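Side-chain contacts in Sfrice_029225 (Spodoptera frugiperda, PDB 6I50), which is an Eiger-type member of the tumour necrosis factor family that forms trimers and probably acts as a cytokine by binding a TNF-type receptor: residues V137-A141 with G142-S146; H145-Q149 with P150-F154. All coordinates share one frame; numbering follows the deposited sequence.

Contact 1: residues V137-A141 with G142-S146; sequences VRNTA and GDRHS
Arg-144 brings its guanidinium back beside Ala-141, whose CB sits over one face of the flat group, 3.6 Å from NH1 and 3.9 Å from CZ. A bend at chi2 (-67°) folds the chain back that way. The CB of Arg-144 meets a different neighbour, the amide of Asn-139, whose ND2 lies 3.7 Å away. Asn-139 carries its CG beside the backbone N, opposite the carbonyl carbon (chi1 -60°), which points the amide across the gap toward the start of strand 144-161. There ND2 donates to a water at 2.9 Å, and the same water donates to Arg-144 O at 2.7 Å and hydrogen-bonds Ser-146 OG, so one solvent molecule ties the two arms together. The other end of this buried amide is also satisfied: OD1 is hydrogen-bonded by Tyr-78 and His-37. NH1 of Arg-144 donates to Thr-84 O, and a leucine in its place would probably leave that carbonyl without this donor and strip the flat cover from the methyl of Ala-141. Asp-143, with positive phi, and Arg-144 both face Val-31 in a G1 beta bulge, while Asp-143 OD2 forms a salt bridge with Arg-30. The loop carries the chain from strand 134-139, paired with strand 84-92 in one sheet, to the start of strand 144-161 in the other, where Arg-144 pairs with Val-31 and His-145 with Leu-79.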
loop_
_atom_site.group_PDB
_atom_site.type_symbol
_atom_site.label_atom_id
_atom_site.label_comp_id
_atom_site.label_asym_id
_atom_site.label_seq_id
_atom_site.Cartn_x
_atom_site.Cartn_y
_atom_site.Cartn_z
ATOM N N VAL A 137 5.752 -8.198 -13.610
ATOM C CA VAL A 137 5.038 -6.933 -13.734
ATOM C C VAL A 137 5.206 -6.444 -15.164
ATOM O O VAL A 137 6.335 -6.303 -15.649
ATOM C CB VAL A 137 5.556 -5.883 -12.738
ATOM C CG1 VAL A 137 4.652 -4.658 -12.756
ATOM C CG2 VAL A 137 5.636 -6.457 -11.335
ATOM N N ARG A 138 4.091 -6.178 -15.841
ATOM C CA ARG A 138 4.112 -5.594 -17.175
ATOM C C ARG A 138 3.319 -4.297 -17.168
ATOM O O ARG A 138 2.359 -4.147 -16.413
ATOM C CB ARG A 138 3.516 -6.540 -18.228
ATOM C CG ARG A 138 4.396 -7.727 -18.572
ATOM C CD ARG A 138 3.809 -8.556 -19.711
ATOM N NE ARG A 138 4.718 -9.639 -20.071
ATOM C CZ ARG A 138 4.807 -10.791 -19.407
ATOM N NH1 ARG A 138 4.018 -11.020 -18.369
ATOM N NH2 ARG A 138 5.675 -11.721 -19.787
ATOM N N ASN A 139 3.722 -3.356 -18.014
ATOM C CA ASN A 139 2.862 -2.210 -18.258
ATOM C C ASN A 139 1.700 -2.645 -19.144
ATOM O O ASN A 139 1.810 -3.598 -19.923
ATOM C CB ASN A 139 3.659 -1.072 -18.900
ATOM C CG ASN A 139 4.808 -0.609 -18.025
ATOM O OD1 ASN A 139 4.715 -0.627 -16.792
ATOM N ND2 ASN A 139 5.909 -0.209 -18.655
ATOM N N THR A 140 0.558 -1.972 -18.990
ATOM C CA THR A 140 -0.610 -2.353 -19.775
ATOM C C THR A 140 -0.536 -1.864 -21.212
ATOM O O THR A 140 -1.159 -2.469 -22.090
ATOM C CB THR A 140 -1.889 -1.816 -19.134
ATOM O OG1 THR A 140 -1.937 -0.394 -19.307
ATOM C CG2 THR A 140 -1.918 -2.151 -17.658
ATOM N N ALA A 141 0.198 -0.787 -21.473
ATOM C CA ALA A 141 0.331 -0.238 -22.812
ATOM C C ALA A 141 1.805 -0.098 -23.157
ATOM O O ALA A 141 2.674 -0.043 -22.281
ATOM C CB ALA A 141 -0.371 1.117 -22.946
ATOM N N GLY A 142 2.074 -0.028 -24.454
ATOM C CA GLY A 142 3.440 -0.106 -24.920
ATOM C C GLY A 142 4.262 1.113 -24.556
ATOM O O GLY A 142 3.775 2.242 -24.512
ATOM N N ASP A 143 5.538 0.855 -24.274
ATOM C CA ASP A 143 6.561 1.883 -24.185
ATOM C C ASP A 143 6.235 2.959 -23.161
ATOM O O ASP A 143 5.799 4.062 -23.504
ATOM C CB ASP A 143 6.790 2.492 -25.562
ATOM C CG ASP A 143 7.497 1.533 -26.495
ATOM O OD1 ASP A 143 7.166 0.326 -26.470
ATOM O OD2 ASP A 143 8.391 1.981 -27.244
ATOM N N ARG A 144 6.450 2.629 -21.897
ATOM C CA ARG A 144 6.446 3.590 -20.811
ATOM C C ARG A 144 7.831 3.590 -20.186
ATOM O O ARG A 144 8.535 2.572 -20.202
ATOM C CB ARG A 144 5.382 3.251 -19.758
ATOM C CG ARG A 144 3.962 3.208 -20.302
ATOM C CD ARG A 144 3.491 4.578 -20.726
ATOM N NE ARG A 144 2.035 4.646 -20.870
ATOM C CZ ARG A 144 1.378 4.454 -22.010
ATOM N NH1 ARG A 144 0.054 4.550 -22.037
ATOM N NH2 ARG A 144 2.038 4.173 -23.129
ATOM N N HIS A 145 8.229 4.741 -19.660
ATOM C CA HIS A 145 9.508 4.884 -18.983
ATOM C C HIS A 145 9.298 4.913 -17.477
ATOM O O HIS A 145 8.400 5.597 -16.977
ATOM C CB HIS A 145 10.225 6.159 -19.425
ATOM C CG HIS A 145 10.535 6.198 -20.888
ATOM N ND1 HIS A 145 9.573 6.429 -21.846
ATOM C CD2 HIS A 145 11.700 6.033 -21.555
ATOM C CE1 HIS A 145 10.134 6.412 -23.043
ATOM N NE2 HIS A 145 11.424 6.173 -22.893
ATOM N N SER A 146 10.137 4.172 -16.761
ATOM C CA SER A 146 10.087 4.121 -15.308
ATOM C C SER A 146 11.491 4.289 -14.744
ATOM O O SER A 146 12.490 4.013 -15.414
ATOM C CB SER A 146 9.467 2.808 -14.806
ATOM O OG SER A 146 10.036 1.691 -15.465
HETATM O O HOH W 1 8.136 1.392 -17.796
#

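Contact 2: residues H145-Q149 with P150-F154; sequences HSLMQ and PEKSF
Lys-152 lays its aliphatic chain alongside Leu-147, CD against CD1 at 3.8 Å, the two side chains pointing the same way. Gln-149 runs beside the lysine too, and a bend at the last torsion of Lys-152 (chi4 70°) swings NZ round to OE1 of Gln-149, 2.6 Å away and nearly in line with the amide C=O. NZ also bridges to Glu-151 OE2 at 3.0 Å, on the anti side and somewhat out of the carboxylate plane, so an amide oxygen and a carboxylate share one ammonium. Residues 149-152 form a type I beta turn, in which Gln-149 O accepts from Lys-152 N at 2.9 Å, well above the carbonyl plane; Ser-153 N adds a second bond to the same oxygen, almost straight on at 3.1 Å. Ser-153 OG donates to Leu-147 O at 2.8 Å, and its CB packs 3.6 Å from CE of Met-148, whose chain curls back through two bends. The turn interrupts strand 144-161: before it Leu-147 pairs with Tyr-77 of strand 68-80, and beyond it Ser-153 pairs with Gly-10 of strand 5-10. Trp-40 of strand 40-42 touches both Met-148 and Ser-153, while on a second subunit Leu-102 packs against Glu-151 and Gln-104 OE1 takes a weak hydrogen bond from Lys-152 NZ.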
loop_
_atom_site.group_PDB
_atom_site.type_symbol
_atom_site.label_atom_id
_atom_site.label_comp_id
_atom_site.label_asym_id
_atom_site.label_seq_id
_atom_site.Cartn_x
_atom_site.Cartn_y
_atom_site.Cartn_z
ATOM N N HIS A 145 8.229 4.741 -19.660
ATOM C CA HIS A 145 9.508 4.884 -18.983
ATOM C C HIS A 145 9.298 4.913 -17.477
ATOM O O HIS A 145 8.400 5.597 -16.977
ATOM C CB HIS A 145 10.225 6.159 -19.425
ATOM C CG HIS A 145 10.535 6.198 -20.888
ATOM N ND1 HIS A 145 9.573 6.429 -21.846
ATOM C CD2 HIS A 145 11.700 6.033 -21.555
ATOM C CE1 HIS A 145 10.134 6.412 -23.043
ATOM N NE2 HIS A 145 11.424 6.173 -22.893
ATOM N N SER A 146 10.137 4.172 -16.761
ATOM C CA SER A 146 10.087 4.121 -15.308
ATOM C C SER A 146 11.491 4.289 -14.744
ATOM O O SER A 146 12.490 4.013 -15.414
ATOM C CB SER A 146 9.467 2.808 -14.806
ATOM O OG SER A 146 10.036 1.691 -15.465
ATOM N N LEU A 147 11.559 4.756 -13.496
ATOM C CA LEU A 147 12.830 4.926 -12.795
ATOM C C LEU A 147 13.097 3.680 -11.960
ATOM O O LEU A 147 12.380 3.404 -10.989
ATOM C CB LEU A 147 12.812 6.177 -11.921
ATOM C CG LEU A 147 12.802 7.513 -12.655
ATOM C CD1 LEU A 147 12.730 8.662 -11.661
ATOM C CD2 LEU A 147 14.041 7.637 -13.527
ATOM N N MET A 148 14.129 2.929 -12.332
ATOM C CA MET A 148 14.447 1.680 -11.646
ATOM C C MET A 148 15.571 1.928 -10.641
ATOM O O MET A 148 16.726 1.536 -10.815
ATOM C CB MET A 148 14.804 0.593 -12.655
ATOM C CG MET A 148 13.755 0.411 -13.745
ATOM S SD MET A 148 12.102 0.275 -13.039
ATOM C CE MET A 148 12.367 -1.110 -11.978
ATOM N N GLN A 149 15.192 2.614 -9.571
ATOM C CA GLN A 149 16.053 2.910 -8.439
ATOM C C GLN A 149 15.438 2.274 -7.200
ATOM O O GLN A 149 14.211 2.136 -7.127
ATOM C CB GLN A 149 16.216 4.427 -8.247
ATOM C CG GLN A 149 16.822 5.133 -9.467
ATOM C CD GLN A 149 16.758 6.651 -9.376
ATOM O OE1 GLN A 149 15.812 7.218 -8.834
ATOM N NE2 GLN A 149 17.774 7.315 -9.911
ATOM N N PRO A 150 16.255 1.846 -6.227
ATOM C CA PRO A 150 15.736 0.934 -5.192
ATOM C C PRO A 150 14.599 1.520 -4.380
ATOM O O PRO A 150 13.659 0.802 -4.022
ATOM C CB PRO A 150 16.969 0.664 -4.317
ATOM C CG PRO A 150 18.132 0.997 -5.171
ATOM C CD PRO A 150 17.693 2.115 -6.058
ATOM N N GLU A 151 14.665 2.809 -4.069
ATOM C CA GLU A 151 13.616 3.441 -3.285
ATOM C C GLU A 151 12.369 3.757 -4.105
ATOM O O GLU A 151 11.330 4.076 -3.517
ATOM C CB GLU A 151 14.160 4.718 -2.638
ATOM C CG GLU A 151 14.282 5.920 -3.582
ATOM C CD GLU A 151 15.530 5.906 -4.445
ATOM O OE1 GLU A 151 16.305 4.921 -4.408
ATOM O OE2 GLU A 151 15.741 6.905 -5.166
ATOM N N LYS A 152 12.436 3.660 -5.434
ATOM C CA LYS A 152 11.342 4.099 -6.297
ATOM C C LYS A 152 10.499 2.953 -6.854
ATOM O O LYS A 152 9.273 3.081 -6.936
ATOM C CB LYS A 152 11.898 4.937 -7.457
ATOM C CG LYS A 152 12.456 6.287 -7.012
ATOM C CD LYS A 152 12.671 7.225 -8.193
ATOM C CE LYS A 152 13.045 8.627 -7.722
ATOM N NZ LYS A 152 14.417 8.677 -7.129
ATOM N N SER A 153 11.112 1.838 -7.246
ATOM C CA SER A 153 10.395 0.746 -7.899
ATOM C C SER A 153 10.813 -0.580 -7.281
ATOM O O SER A 153 12.003 -0.801 -7.040
ATOM C CB SER A 153 10.662 0.723 -9.415
ATOM O OG SER A 153 10.198 1.915 -10.036
ATOM N N PHE A 154 9.840 -1.457 -7.022
ATOM C CA PHE A 154 10.151 -2.696 -6.313
ATOM C C PHE A 154 8.969 -3.655 -6.381
ATOM O O PHE A 154 7.845 -3.275 -6.721
ATOM C CB PHE A 154 10.521 -2.419 -4.851
ATOM C CG PHE A 154 9.594 -1.449 -4.158
ATOM C CD1 PHE A 154 8.388 -1.879 -3.624
ATOM C CD2 PHE A 154 9.940 -0.112 -4.026
ATOM C CE1 PHE A 154 7.537 -0.991 -2.989
ATOM C CE2 PHE A 154 9.093 0.780 -3.389
ATOM C CZ PHE A 154 7.893 0.336 -2.860
#

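How the contacts relate
Both contacts are local turns on one continuous piece of chain, and they share His-145 and Ser-146 on strand 144-161, with centres about 13 Å apart. Contact 1 is the connection into that strand, passing from one sheet of the TNF jelly roll to the other; contact 2 interrupts the same strand within its own sheet. The first lies at the surface, and the polar link across it runs through a water. The second is partly buried, has direct backbone and side-chain bonds between its own segments, and adds a salt bridge. Both also bond to neighbouring strands. Only contact 2 reaches another subunit of the trimer; contact 1 is touched by none.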